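Local structure of flavoprotein (Thermotoga maritima, 5V8S) at residues Arg38-Val43 with Glu99-Gly104; Gly183-Pro188 with Val211-His216; Ser384-Lys389 with Glu399-Leu404; Ala322-Val327 with Ser403-Glu408. The protein probably acts as a flavodiiron oxidoreductase that transfers electrons with the help of FMN and holds a mu-oxo-diiron centre. The protein carries 1 engineered substitution. All blocks are in the same frame, centred on the assembly; numbering follows the deposited sequence.

Interaction 1. Residues Arg38-Val43 with Glu99-Gly104. Engineered in segment 99-104: Asp-102 (natural residue His). With FEO (mu-oxo-diiron), chain C.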
loop_
_atom_site.group_PDB
_atom_site.type_symbol
_atom_site.label_atom_id
_atom_site.label_comp_id
_atom_site.label_asym_id
_atom_site.label_seq_id
_atom_site.Cartn_x
_atom_site.Cartn_y
_atom_site.Cartn_z
ATOM N N ARG A 38 6.893 -10.863 8.564
ATOM C CA ARG A 38 6.654 -9.424 8.640
ATOM C C ARG A 38 5.248 -9.020 8.223
ATOM O O ARG A 38 4.716 -8.027 8.748
ATOM C CB ARG A 38 7.670 -8.665 7.748
ATOM C CG ARG A 38 9.116 -8.954 8.145
ATOM C CD ARG A 38 10.099 -8.179 7.311
ATOM N NE ARG A 38 10.021 -6.763 7.608
ATOM C CZ ARG A 38 10.361 -5.806 6.756
ATOM N NH1 ARG A 38 10.792 -6.116 5.537
ATOM N NH2 ARG A 38 10.256 -4.538 7.120
ATOM N N TYR A 39 4.628 -9.763 7.304
ATOM C CA TYR A 39 3.330 -9.415 6.728
ATOM C C TYR A 39 2.457 -10.666 6.758
ATOM O O TYR A 39 2.647 -11.579 5.943
ATOM C CB TYR A 39 3.499 -8.938 5.297
ATOM C CG TYR A 39 4.503 -7.797 5.167
ATOM C CD1 TYR A 39 4.247 -6.548 5.707
ATOM C CD2 TYR A 39 5.729 -8.003 4.549
ATOM C CE1 TYR A 39 5.177 -5.517 5.596
ATOM C CE2 TYR A 39 6.666 -6.980 4.438
ATOM C CZ TYR A 39 6.379 -5.747 4.954
ATOM O OH TYR A 39 7.299 -4.742 4.857
ATOM N N PHE A 40 1.493 -10.713 7.672
ATOM C CA PHE A 40 0.618 -11.868 7.721
ATOM C C PHE A 40 -0.273 -11.893 6.490
ATOM O O PHE A 40 -0.776 -10.858 6.048
ATOM C CB PHE A 40 -0.212 -11.860 9.001
ATOM C CG PHE A 40 -0.766 -13.205 9.349
ATOM C CD1 PHE A 40 0.096 -14.217 9.691
ATOM C CD2 PHE A 40 -2.128 -13.448 9.304
ATOM C CE1 PHE A 40 -0.382 -15.482 9.989
ATOM C CE2 PHE A 40 -2.621 -14.715 9.593
ATOM C CZ PHE A 40 -1.734 -15.722 9.955
ATOM N N GLU A 41 -0.467 -13.091 5.935
ATOM C CA GLU A 41 -1.159 -13.252 4.661
ATOM C C GLU A 41 -0.468 -12.460 3.534
ATOM O O GLU A 41 -1.102 -12.132 2.530
ATOM C CB GLU A 41 -2.645 -12.846 4.756
ATOM C CG GLU A 41 -3.495 -13.704 5.680
ATOM C CD GLU A 41 -4.960 -13.226 5.816
ATOM O OE1 GLU A 41 -5.269 -12.033 5.581
ATOM O OE2 GLU A 41 -5.820 -14.072 6.125
ATOM N N ALA A 42 0.820 -12.139 3.701
ATOM C CA ALA A 42 1.572 -11.283 2.782
ATOM C C ALA A 42 0.960 -9.894 2.655
ATOM O O ALA A 42 1.132 -9.231 1.637
ATOM C CB ALA A 42 1.775 -11.931 1.407
ATOM N N VAL A 43 0.252 -9.419 3.679
ATOM C CA VAL A 43 -0.255 -8.050 3.642
ATOM C C VAL A 43 -0.250 -7.301 4.975
ATOM O O VAL A 43 0.050 -6.103 4.985
ATOM C CB VAL A 43 -1.620 -7.954 2.929
ATOM C CG1 VAL A 43 -2.583 -8.892 3.493
ATOM C CG2 VAL A 43 -2.193 -6.520 2.973
ATOM N N GLU A 99 -5.636 -23.919 6.547
ATOM C CA GLU A 99 -4.741 -22.914 5.990
ATOM C C GLU A 99 -3.297 -23.277 6.348
ATOM O O GLU A 99 -3.036 -23.767 7.452
ATOM C CB GLU A 99 -5.086 -21.530 6.543
ATOM C CG GLU A 99 -4.316 -20.395 5.909
ATOM C CD GLU A 99 -4.794 -19.039 6.343
ATOM O OE1 GLU A 99 -5.857 -18.926 6.960
ATOM O OE2 GLU A 99 -4.090 -18.046 6.035
ATOM N N PRO A 100 -2.327 -23.053 5.454
ATOM C CA PRO A 100 -0.979 -23.589 5.710
ATOM C C PRO A 100 -0.223 -23.001 6.882
ATOM O O PRO A 100 0.818 -23.566 7.230
ATOM C CB PRO A 100 -0.251 -23.365 4.388
ATOM C CG PRO A 100 -1.331 -23.449 3.378
ATOM C CD PRO A 100 -2.524 -22.799 4.011
ATOM N N ASP A 101 -0.655 -21.891 7.495
ATOM C CA ASP A 101 0.011 -21.477 8.726
ATOM C C ASP A 101 -0.237 -22.455 9.865
ATOM O O ASP A 101 0.582 -22.553 10.782
ATOM C CB ASP A 101 -0.414 -20.077 9.165
ATOM C CG ASP A 101 -1.908 -19.941 9.398
ATOM O OD1 ASP A 101 -2.706 -20.371 8.551
ATOM O OD2 ASP A 101 -2.303 -19.385 10.448
ATOM N N ASP A 102 -1.337 -23.183 9.807
ATOM C CA ASP A 102 -1.648 -24.205 10.789
ATOM C C ASP A 102 -1.475 -25.632 10.267
ATOM O O ASP A 102 -1.285 -26.539 11.080
ATOM C CB ASP A 102 -3.062 -23.951 11.357
ATOM C CG ASP A 102 -3.158 -22.558 12.106
ATOM O OD1 ASP A 102 -2.464 -22.376 13.144
ATOM O OD2 ASP A 102 -3.885 -21.625 11.673
ATOM N N SER A 103 -1.451 -25.847 8.943
ATOM C CA SER A 103 -1.388 -27.194 8.364
ATOM C C SER A 103 -0.100 -27.498 7.609
ATOM O O SER A 103 0.056 -28.623 7.110
ATOM C CB SER A 103 -2.568 -27.415 7.411
ATOM O OG SER A 103 -2.413 -26.671 6.213
ATOM N N GLY A 104 0.818 -26.539 7.493
ATOM C CA GLY A 104 1.946 -26.730 6.598
ATOM C C GLY A 104 2.866 -27.865 7.006
ATOM O O GLY A 104 3.592 -28.418 6.166
HETATM FE FE1 FEO C . -6.591 -18.996 8.939
HETATM FE FE2 FEO C . -4.265 -19.364 11.404
HETATM O O FEO C . -5.021 -19.682 9.712
HETATM O O HOH W 1 -5.847 -16.345 4.267
HETATM O O HOH W 2 -4.890 -16.148 7.638
HETATM O O HOH W 3 -5.500 -17.108 9.279
HETATM O O HOH W 4 -4.603 -17.147 11.026
#
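Phe-40 and Glu-41, on the turn that ends strand 39-40, face Asp-101 and Glu-99 of the HxExD metal motif, the iron-binding signature of this metallo-beta-lactamase-type domain. The tight part is a single edge contact: Phe-40 CZ lies 3.7 Å from Asp-101 OD2, which sits in the plane of the ring, while ring and carboxylate planes stand 78° apart. A chi1 of -160° holds CG anti to the backbone N and brings the far edge of the ring to the metal site; Ile-46 and Ile-50 pack against it. The looser part is bridged by water. Glu-41 OE2 and Glu-99 OE2 are 4.3 Å apart, two like charges that do not bond directly; water 1 lies between them and donates to both, 2.9 Å from Glu-41 OE2 and 3.0 Å from Glu-99 OE2, which probably eases their repulsion. Each glutamate has further partners: Glu-41 OE1 bonds Trp-44 and Tyr-330 of the second subunit. The extended Glu-99 side chain sends its two oxygens to different tasks, OE1 binding the first iron at 2.1 Å (FE1) and OE2 taking water 1 and the Tyr-276 hydroxyl of the second subunit. His-97, His-163, Asp-180 and His-240 complete the site, Asp-180 bridging the irons. Asp-101 OD2 and OD2 of Asp-102, an engineered residue in place of histidine, both bind the second iron, with Asp-101 OD2 2.2 Å from the metal (FE2).

Interaction 2. Residues Gly183-Pro188 with Val211-His216; sequences GGYLLP and VTVIGH
A buried hydroxyl-to-hydroxyl hydrogen bond, from Tyr-185 to Thr-212, ties the loop after strand 175-179 to the C-terminal part of helix 196-214 in the metallo-beta-lactamase-type domain. The loop follows Asp-180, a ligand of both irons, and this part of the helix approaches the same centre: the side chain of Val-213 is about 5 Å from it. Tyr-185 OH donates to Thr-212 OG1 at 2.8 Å. The acceptor lies at the edge of the tyrosine ring, near its plane, and is 3.5 Å from Tyr-185 CE2, so the phenol meets it along its rim. Thr-212 has chi1 of 59°, which sets OG1 between the backbone N and the carbonyl carbon; from there it also bonds the carbonyl oxygen of Lys-208, one helical turn back. The threonine hydroxyl thus links the tyrosine to the helix backbone. An edge-to-face stack on Tyr-209 and packing against Trp-44 and Ile-46 further hold the Tyr-185 ring. Helix 196-214 widens into a pi-type turn at 211-214, where Thr-212 and Val-213 both direct their side chains to the loop. Val-213 supplies the apolar part of the contact and also touches the iron ligand His-163. Its CG2 methyl, beside the backbone N, comes obliquely to the phenol, 3.5 Å from Tyr-185 OH and 4.4 Å from Tyr-185 CZ.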
loop_
_atom_site.group_PDB
_atom_site.type_symbol
_atom_site.label_atom_id
_atom_site.label_comp_id
_atom_site.label_asym_id
_atom_site.label_seq_id
_atom_site.Cartn_x
_atom_site.Cartn_y
_atom_site.Cartn_z
ATOM N N GLY A 183 -7.677 -16.453 18.338
ATOM C CA GLY A 183 -6.280 -16.130 18.173
ATOM C C GLY A 183 -5.997 -14.643 18.273
ATOM O O GLY A 183 -6.895 -13.816 18.298
ATOM N N GLY A 184 -4.709 -14.338 18.326
ATOM C CA GLY A 184 -4.231 -12.970 18.266
ATOM C C GLY A 184 -2.801 -12.958 17.767
ATOM O O GLY A 184 -2.114 -13.982 17.777
ATOM N N TYR A 185 -2.354 -11.772 17.332
ATOM C CA TYR A 185 -0.941 -11.547 17.083
ATOM C C TYR A 185 -0.226 -11.334 18.422
ATOM O O TYR A 185 -0.857 -11.334 19.483
ATOM C CB TYR A 185 -0.753 -10.308 16.201
ATOM C CG TYR A 185 -1.388 -10.378 14.830
ATOM C CD1 TYR A 185 -1.093 -11.410 13.945
ATOM C CD2 TYR A 185 -2.255 -9.384 14.403
ATOM C CE1 TYR A 185 -1.648 -11.438 12.651
ATOM C CE2 TYR A 185 -2.811 -9.398 13.136
ATOM C CZ TYR A 185 -2.513 -10.434 12.256
ATOM O OH TYR A 185 -3.056 -10.463 10.977
ATOM N N LEU A 186 1.102 -11.133 18.355
ATOM C CA LEU A 186 2.003 -10.891 19.491
ATOM C C LEU A 186 2.637 -12.189 19.978
ATOM O O LEU A 186 2.022 -13.262 19.916
ATOM C CB LEU A 186 1.314 -10.170 20.676
ATOM C CG LEU A 186 2.253 -9.621 21.776
ATOM C CD1 LEU A 186 3.067 -8.434 21.324
ATOM C CD2 LEU A 186 1.470 -9.248 23.037
ATOM N N LEU A 187 3.857 -12.090 20.503
ATOM C CA LEU A 187 4.545 -13.226 21.098
ATOM C C LEU A 187 4.701 -13.002 22.593
ATOM O O LEU A 187 5.789 -12.628 23.053
ATOM C CB LEU A 187 5.916 -13.379 20.447
ATOM C CG LEU A 187 5.883 -13.545 18.928
ATOM C CD1 LEU A 187 7.307 -13.507 18.362
ATOM C CD2 LEU A 187 5.137 -14.822 18.540
ATOM N N PRO A 188 3.650 -13.225 23.382
ATOM C CA PRO A 188 3.707 -12.874 24.799
ATOM C C PRO A 188 4.717 -13.730 25.540
ATOM O O PRO A 188 5.023 -14.865 25.164
ATOM C CB PRO A 188 2.280 -13.145 25.291
ATOM C CG PRO A 188 1.451 -13.295 24.071
ATOM C CD PRO A 188 2.348 -13.803 23.017
ATOM N N VAL A 211 -9.713 -8.060 13.103
ATOM C CA VAL A 211 -10.113 -7.208 11.987
ATOM C C VAL A 211 -9.409 -7.643 10.704
ATOM O O VAL A 211 -10.043 -7.809 9.651
ATOM C CB VAL A 211 -9.880 -5.718 12.296
ATOM C CG1 VAL A 211 -10.311 -4.861 11.093
ATOM C CG2 VAL A 211 -10.654 -5.271 13.546
ATOM N N THR A 212 -8.089 -7.841 10.774
ATOM C CA THR A 212 -7.327 -8.157 9.570
ATOM C C THR A 212 -7.661 -9.528 9.001
ATOM O O THR A 212 -7.748 -9.672 7.780
ATOM C CB THR A 212 -5.813 -8.025 9.777
ATOM O OG1 THR A 212 -5.354 -8.890 10.822
ATOM C CG2 THR A 212 -5.421 -6.567 10.047
ATOM N N VAL A 213 -7.842 -10.540 9.857
ATOM C CA VAL A 213 -8.034 -11.915 9.379
ATOM C C VAL A 213 -9.506 -12.272 9.235
ATOM O O VAL A 213 -9.906 -12.907 8.252
ATOM C CB VAL A 213 -7.289 -12.891 10.310
ATOM C CG1 VAL A 213 -7.531 -14.343 9.910
ATOM C CG2 VAL A 213 -5.808 -12.588 10.307
ATOM N N ILE A 214 -10.329 -11.887 10.213
ATOM C CA ILE A 214 -11.723 -12.304 10.272
ATOM C C ILE A 214 -12.702 -11.186 9.935
ATOM O O ILE A 214 -13.904 -11.453 9.818
ATOM C CB ILE A 214 -12.051 -12.900 11.658
ATOM C CG1 ILE A 214 -10.899 -13.787 12.145
ATOM C CG2 ILE A 214 -13.353 -13.691 11.616
ATOM C CD1 ILE A 214 -11.096 -14.361 13.539
ATOM N N GLY A 215 -12.241 -9.944 9.777
ATOM C CA GLY A 215 -13.163 -8.821 9.796
ATOM C C GLY A 215 -14.219 -8.846 8.708
ATOM O O GLY A 215 -15.323 -8.334 8.901
ATOM N N HIS A 216 -13.902 -9.404 7.538
ATOM C CA HIS A 216 -14.906 -9.432 6.482
ATOM C C HIS A 216 -16.117 -10.243 6.909
ATOM O O HIS A 216 -17.232 -10.008 6.427
ATOM C CB HIS A 216 -14.283 -10.012 5.211
ATOM C CG HIS A 216 -15.150 -9.899 3.996
ATOM N ND1 HIS A 216 -15.589 -8.689 3.504
ATOM C CD2 HIS A 216 -15.637 -10.847 3.159
ATOM C CE1 HIS A 216 -16.316 -8.897 2.417
ATOM N NE2 HIS A 216 -16.361 -10.199 2.188
#

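Interaction 3. Residues Ser384-Lys389 with Glu399-Leu404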
loop_
_atom_site.group_PDB
_atom_site.type_symbol
_atom_site.label_atom_id
_atom_site.label_comp_id
_atom_site.label_asym_id
_atom_site.label_seq_id
_atom_site.Cartn_x
_atom_site.Cartn_y
_atom_site.Cartn_z
ATOM N N SER A 384 -21.442 14.907 7.311
ATOM C CA SER A 384 -21.269 16.092 6.490
ATOM C C SER A 384 -19.981 15.962 5.705
ATOM O O SER A 384 -19.102 15.155 6.029
ATOM C CB SER A 384 -21.216 17.382 7.319
ATOM O OG SER A 384 -20.037 17.430 8.102
ATOM N N PHE A 385 -19.880 16.823 4.693
ATOM C CA PHE A 385 -18.675 17.038 3.906
ATOM C C PHE A 385 -18.233 18.485 4.090
ATOM O O PHE A 385 -19.056 19.409 4.005
ATOM C CB PHE A 385 -18.944 16.777 2.424
ATOM C CG PHE A 385 -17.764 17.060 1.554
ATOM C CD1 PHE A 385 -16.809 16.087 1.327
ATOM C CD2 PHE A 385 -17.591 18.312 0.984
ATOM C CE1 PHE A 385 -15.708 16.353 0.529
ATOM C CE2 PHE A 385 -16.499 18.583 0.191
ATOM C CZ PHE A 385 -15.553 17.602 -0.037
ATOM N N THR A 386 -16.944 18.677 4.353
ATOM C CA THR A 386 -16.356 20.003 4.527
ATOM C C THR A 386 -15.204 20.168 3.551
ATOM O O THR A 386 -14.310 19.323 3.481
ATOM C CB THR A 386 -15.850 20.200 5.964
ATOM O OG1 THR A 386 -16.929 20.017 6.888
ATOM C CG2 THR A 386 -15.269 21.585 6.161
ATOM N N GLU A 387 -15.208 21.279 2.834
ATOM C CA GLU A 387 -14.187 21.529 1.839
ATOM C C GLU A 387 -12.882 21.943 2.511
ATOM O O GLU A 387 -12.876 22.799 3.406
ATOM C CB GLU A 387 -14.641 22.646 0.898
ATOM C CG GLU A 387 -13.672 22.830 -0.251
ATOM C CD GLU A 387 -14.045 23.952 -1.208
ATOM O OE1 GLU A 387 -15.117 24.570 -1.039
ATOM O OE2 GLU A 387 -13.241 24.220 -2.131
ATOM N N ILE A 388 -11.781 21.343 2.066
ATOM C CA ILE A 388 -10.446 21.751 2.480
ATOM C C ILE A 388 -9.984 22.804 1.488
ATOM O O ILE A 388 -9.778 22.509 0.311
ATOM C CB ILE A 388 -9.476 20.562 2.533
ATOM C CG1 ILE A 388 -9.915 19.556 3.606
ATOM C CG2 ILE A 388 -8.035 21.062 2.767
ATOM C CD1 ILE A 388 -9.067 18.303 3.652
ATOM N N LYS A 389 -9.809 24.028 1.973
ATOM C CA LYS A 389 -9.343 25.141 1.171
ATOM C C LYS A 389 -7.926 25.506 1.584
ATOM O O LYS A 389 -7.408 25.052 2.604
ATOM C CB LYS A 389 -10.267 26.344 1.366
ATOM C CG LYS A 389 -11.682 26.088 0.936
ATOM C CD LYS A 389 -12.462 27.371 0.975
ATOM C CE LYS A 389 -13.865 27.196 0.457
ATOM N NZ LYS A 389 -14.534 28.526 0.320
ATOM N N GLU A 399 -15.134 23.885 12.926
ATOM C CA GLU A 399 -15.820 23.803 14.209
ATOM C C GLU A 399 -17.250 23.307 14.039
ATOM O O GLU A 399 -17.746 22.535 14.870
ATOM C CB GLU A 399 -15.782 25.176 14.887
ATOM C CG GLU A 399 -14.596 25.344 15.832
ATOM C CD GLU A 399 -14.750 24.517 17.111
ATOM O OE1 GLU A 399 -13.738 23.991 17.625
ATOM O OE2 GLU A 399 -15.894 24.399 17.608
ATOM N N GLU A 400 -17.936 23.748 12.977
ATOM C CA GLU A 400 -19.299 23.285 12.727
ATOM C C GLU A 400 -19.333 21.777 12.543
ATOM O O GLU A 400 -20.238 21.101 13.049
ATOM C CB GLU A 400 -19.890 23.956 11.483
ATOM C CG GLU A 400 -20.376 25.363 11.697
ATOM C CD GLU A 400 -20.876 26.017 10.413
ATOM O OE1 GLU A 400 -20.699 25.426 9.323
ATOM O OE2 GLU A 400 -21.438 27.131 10.514
ATOM N N ALA A 401 -18.361 21.232 11.811
ATOM C CA ALA A 401 -18.361 19.798 11.553
ATOM C C ALA A 401 -18.123 19.027 12.838
ATOM O O ALA A 401 -18.797 18.033 13.106
ATOM C CB ALA A 401 -17.292 19.446 10.521
ATOM N N ILE A 402 -17.145 19.457 13.633
ATOM C CA ILE A 402 -16.879 18.767 14.890
ATOM C C ILE A 402 -18.078 18.886 15.831
ATOM O O ILE A 402 -18.429 17.927 16.531
ATOM C CB ILE A 402 -15.572 19.273 15.531
ATOM C CG1 ILE A 402 -14.397 19.190 14.548
ATOM C CG2 ILE A 402 -15.275 18.478 16.797
ATOM C CD1 ILE A 402 -14.217 17.863 13.867
ATOM N N SER A 403 -18.727 20.056 15.866
ATOM C CA SER A 403 -19.932 20.204 16.684
ATOM C C SER A 403 -21.049 19.279 16.217
ATOM O O SER A 403 -21.794 18.729 17.037
ATOM C CB SER A 403 -20.421 21.647 16.651
ATOM O OG SER A 403 -19.506 22.508 17.298
ATOM N N LEU A 404 -21.194 19.107 14.905
ATOM C CA LEU A 404 -22.195 18.183 14.379
ATOM C C LEU A 404 -21.920 16.765 14.855
ATOM O O LEU A 404 -22.842 16.043 15.267
ATOM C CB LEU A 404 -22.183 18.251 12.853
ATOM C CG LEU A 404 -23.266 17.491 12.093
ATOM C CD1 LEU A 404 -24.622 18.091 12.392
ATOM C CD2 LEU A 404 -22.967 17.517 10.597
#
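Strand 384-388 and helix 399-404 run nearly antiparallel, their axes 160° apart in direction and 9.3 Å apart at closest approach, with Ser-384 nearest Ala-401, CA to CA 6.9 Å. Alternate strand residues, Ser-384 and Thr-386, point at the helix, whereas Phe-385 points away. Ala-401 presents its methyl to both: its CB is 3.7 Å from Thr-386 OG1 and 4.2 Å from Ser-384 OG. Thr-386 has chi1 of -58°, with OG1 beside its own backbone N, and it is this branch that meets the methyl. Ser-384 is also met from the more exposed side by Leu-404, whose CD2 reaches Ser-384 CB at 3.7 Å and Ser-384 OG at 3.8 Å. These are van der Waals contacts of methyl and methylene groups with each other and with the two hydroxyl oxygens. On the helix, Ser-403 OG donates back to Glu-399 O over 3.0 Å, from well above the carbonyl plane, and Ser-403 N reaches the same oxygen from the opposite face; Lys-293 bonds the serine hydroxyl as well. Backbone bonds join Ser-384, Thr-386 and Ile-388 to strand 354-360. Such a return of the C-terminal helix along the edge strand of a five-stranded parallel sheet, ordered 2-1-3-4-5, is the closing beta-alpha unit of the flavodoxin fold.

Interaction 4. Residues Ala322-Val327 with Ser403-Glu408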
loop_
_atom_site.group_PDB
_atom_site.type_symbol
_atom_site.label_atom_id
_atom_site.label_comp_id
_atom_site.label_asym_id
_atom_site.label_seq_id
_atom_site.Cartn_x
_atom_site.Cartn_y
_atom_site.Cartn_z
ATOM N N ALA A 322 -16.338 7.221 16.077
ATOM C CA ALA A 322 -16.503 7.862 14.782
ATOM C C ALA A 322 -15.163 7.861 14.075
ATOM O O ALA A 322 -14.108 7.718 14.703
ATOM C CB ALA A 322 -16.998 9.310 14.924
ATOM N N LEU A 323 -15.218 8.050 12.761
ATOM C CA LEU A 323 -14.031 8.233 11.939
ATOM C C LEU A 323 -14.078 9.602 11.273
ATOM O O LEU A 323 -15.148 10.115 10.937
ATOM C CB LEU A 323 -13.937 7.176 10.825
ATOM C CG LEU A 323 -14.022 5.708 11.237
ATOM C CD1 LEU A 323 -13.852 4.812 10.022
ATOM C CD2 LEU A 323 -12.973 5.401 12.295
ATOM N N ILE A 324 -12.907 10.188 11.091
ATOM C CA ILE A 324 -12.782 11.444 10.360
ATOM C C ILE A 324 -11.745 11.234 9.272
ATOM O O ILE A 324 -10.625 10.794 9.561
ATOM C CB ILE A 324 -12.373 12.625 11.259
ATOM C CG1 ILE A 324 -13.458 12.898 12.294
ATOM C CG2 ILE A 324 -12.137 13.877 10.396
ATOM C CD1 ILE A 324 -13.257 14.120 13.070
ATOM N N PHE A 325 -12.109 11.558 8.034
ATOM C CA PHE A 325 -11.227 11.398 6.885
ATOM C C PHE A 325 -10.848 12.761 6.322
ATOM O O PHE A 325 -11.693 13.658 6.233
ATOM C CB PHE A 325 -11.910 10.583 5.788
ATOM C CG PHE A 325 -12.113 9.155 6.161
ATOM C CD1 PHE A 325 -11.059 8.258 6.091
ATOM C CD2 PHE A 325 -13.343 8.718 6.595
ATOM C CE1 PHE A 325 -11.235 6.941 6.469
ATOM C CE2 PHE A 325 -13.533 7.404 6.967
ATOM C CZ PHE A 325 -12.480 6.514 6.898
ATOM N N GLY A 326 -9.569 12.922 5.980
ATOM C CA GLY A 326 -9.110 14.074 5.222
ATOM C C GLY A 326 -8.537 13.583 3.900
ATOM O O GLY A 326 -7.618 12.755 3.901
ATOM N N VAL A 327 -9.067 14.076 2.780
ATOM C CA VAL A 327 -8.860 13.481 1.468
ATOM C C VAL A 327 -8.261 14.524 0.523
ATOM O O VAL A 327 -8.902 15.542 0.221
ATOM C CB VAL A 327 -10.183 12.938 0.904
ATOM C CG1 VAL A 327 -9.962 12.335 -0.444
ATOM C CG2 VAL A 327 -10.808 11.943 1.883
ATOM N N SER A 403 -18.727 20.056 15.866
ATOM C CA SER A 403 -19.932 20.204 16.684
ATOM C C SER A 403 -21.049 19.279 16.217
ATOM O O SER A 403 -21.794 18.729 17.037
ATOM C CB SER A 403 -20.421 21.647 16.651
ATOM O OG SER A 403 -19.506 22.508 17.298
ATOM N N LEU A 404 -21.194 19.107 14.905
ATOM C CA LEU A 404 -22.195 18.183 14.379
ATOM C C LEU A 404 -21.920 16.765 14.855
ATOM O O LEU A 404 -22.842 16.043 15.267
ATOM C CB LEU A 404 -22.183 18.251 12.853
ATOM C CG LEU A 404 -23.266 17.491 12.093
ATOM C CD1 LEU A 404 -24.622 18.091 12.392
ATOM C CD2 LEU A 404 -22.967 17.517 10.597
ATOM N N LEU A 405 -20.648 16.360 14.830
ATOM C CA LEU A 405 -20.266 15.037 15.314
ATOM C C LEU A 405 -20.567 14.883 16.803
ATOM O O LEU A 405 -21.084 13.848 17.239
ATOM C CB LEU A 405 -18.778 14.819 15.038
ATOM C CG LEU A 405 -18.260 13.456 15.479
ATOM C CD1 LEU A 405 -18.995 12.347 14.737
ATOM C CD2 LEU A 405 -16.772 13.347 15.254
ATOM N N LYS A 406 -20.249 15.905 17.601
ATOM C CA LYS A 406 -20.527 15.852 19.037
ATOM C C LYS A 406 -22.023 15.705 19.305
ATOM O O LYS A 406 -22.435 14.951 20.193
ATOM C CB LYS A 406 -19.972 17.115 19.696
ATOM C CG LYS A 406 -20.253 17.265 21.196
ATOM C CD LYS A 406 -19.442 16.269 21.973
ATOM C CE LYS A 406 -19.578 16.473 23.478
ATOM N NZ LYS A 406 -18.841 15.390 24.161
ATOM N N LYS A 407 -22.849 16.422 18.544
ATOM C CA LYS A 407 -24.295 16.292 18.663
ATOM C C LYS A 407 -24.747 14.863 18.382
ATOM O O LYS A 407 -25.611 14.316 19.088
ATOM C CB LYS A 407 -24.941 17.279 17.690
ATOM C CG LYS A 407 -26.438 17.271 17.663
ATOM C CD LYS A 407 -26.951 18.307 16.681
ATOM C CE LYS A 407 -28.440 18.522 16.809
ATOM N NZ LYS A 407 -28.829 19.165 18.125
ATOM N N GLU A 408 -24.160 14.233 17.361
ATOM C CA GLU A 408 -24.545 12.874 17.006
ATOM C C GLU A 408 -24.112 11.875 18.076
ATOM O O GLU A 408 -24.845 10.936 18.379
ATOM C CB GLU A 408 -23.917 12.502 15.664
ATOM C CG GLU A 408 -24.207 11.084 15.186
ATOM C CD GLU A 408 -25.594 10.941 14.585
ATOM O OE1 GLU A 408 -26.305 11.963 14.461
ATOM O OE2 GLU A 408 -25.961 9.803 14.225
#
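Within 403-408, Leu-405 provides every atom that touches strand 322-327, and each contact is apolar. Its two methyls share the work. CD1 meets Ala-322 CB at 3.6 Å, with CD2 of the same leucine 4.1 Å from that methyl; CD2 also meets the end of Ile-324, 4.2 Å from Ile-324 CD1. The leucine leaves the helix with CG anti to the backbone N (chi1 -179°), which carries the branched end to the sheet. Ile-324 has chi2 of -172°, an extended shape that takes CD1 out to the helix even though its CB is not aimed there. The same leucine packs on Leu-356 of the adjacent strand 354-360 and Leu-383 of the edge strand 381-388, and Ile-324 on Leu-356 and Phe-358.

Hydrogen bonds join strand to strand within the sheet, and turn to turn within the helix. Ala-322 and Ile-324 pair by backbone with strand 267-273, Leu-323 with strand 354-360, and in the helix Lys-407 N bonds Ser-403 O at 3.0 Å. Leu-323 and Phe-325 belong to the other face of the sheet, where Phe-325 rests on helix 336-348. Between 322-327, the central strand of this flavodoxin-type sheet, and 403-408 the contact is methyl packing, so it depends on shape and burial rather than on directed bonds.

Interactions 1 and 2 are buried contacts in the iron-binding domain and touch: Phe-40 CD2 is 3.5 Å from Tyr-185 OH, and the Phe-40 ring also packs on Val-213. Both meet the second subunit. Both mix polar groups with apolar packing: carboxylates, water and iron beside a phenyl edge in interaction 1, paired hydroxyls beside a valine methyl in interaction 2. Interactions 3 and 4 belong to the flavodoxin-type domain, where one helix, 395-409, meets both strands of these contacts and the strand between them; their centres are 8 Å apart. Interaction 4 reaches the central strand and is buried and wholly apolar, whereas interaction 3, at the edge strand, is partly exposed and mixes hydroxyls with methyls.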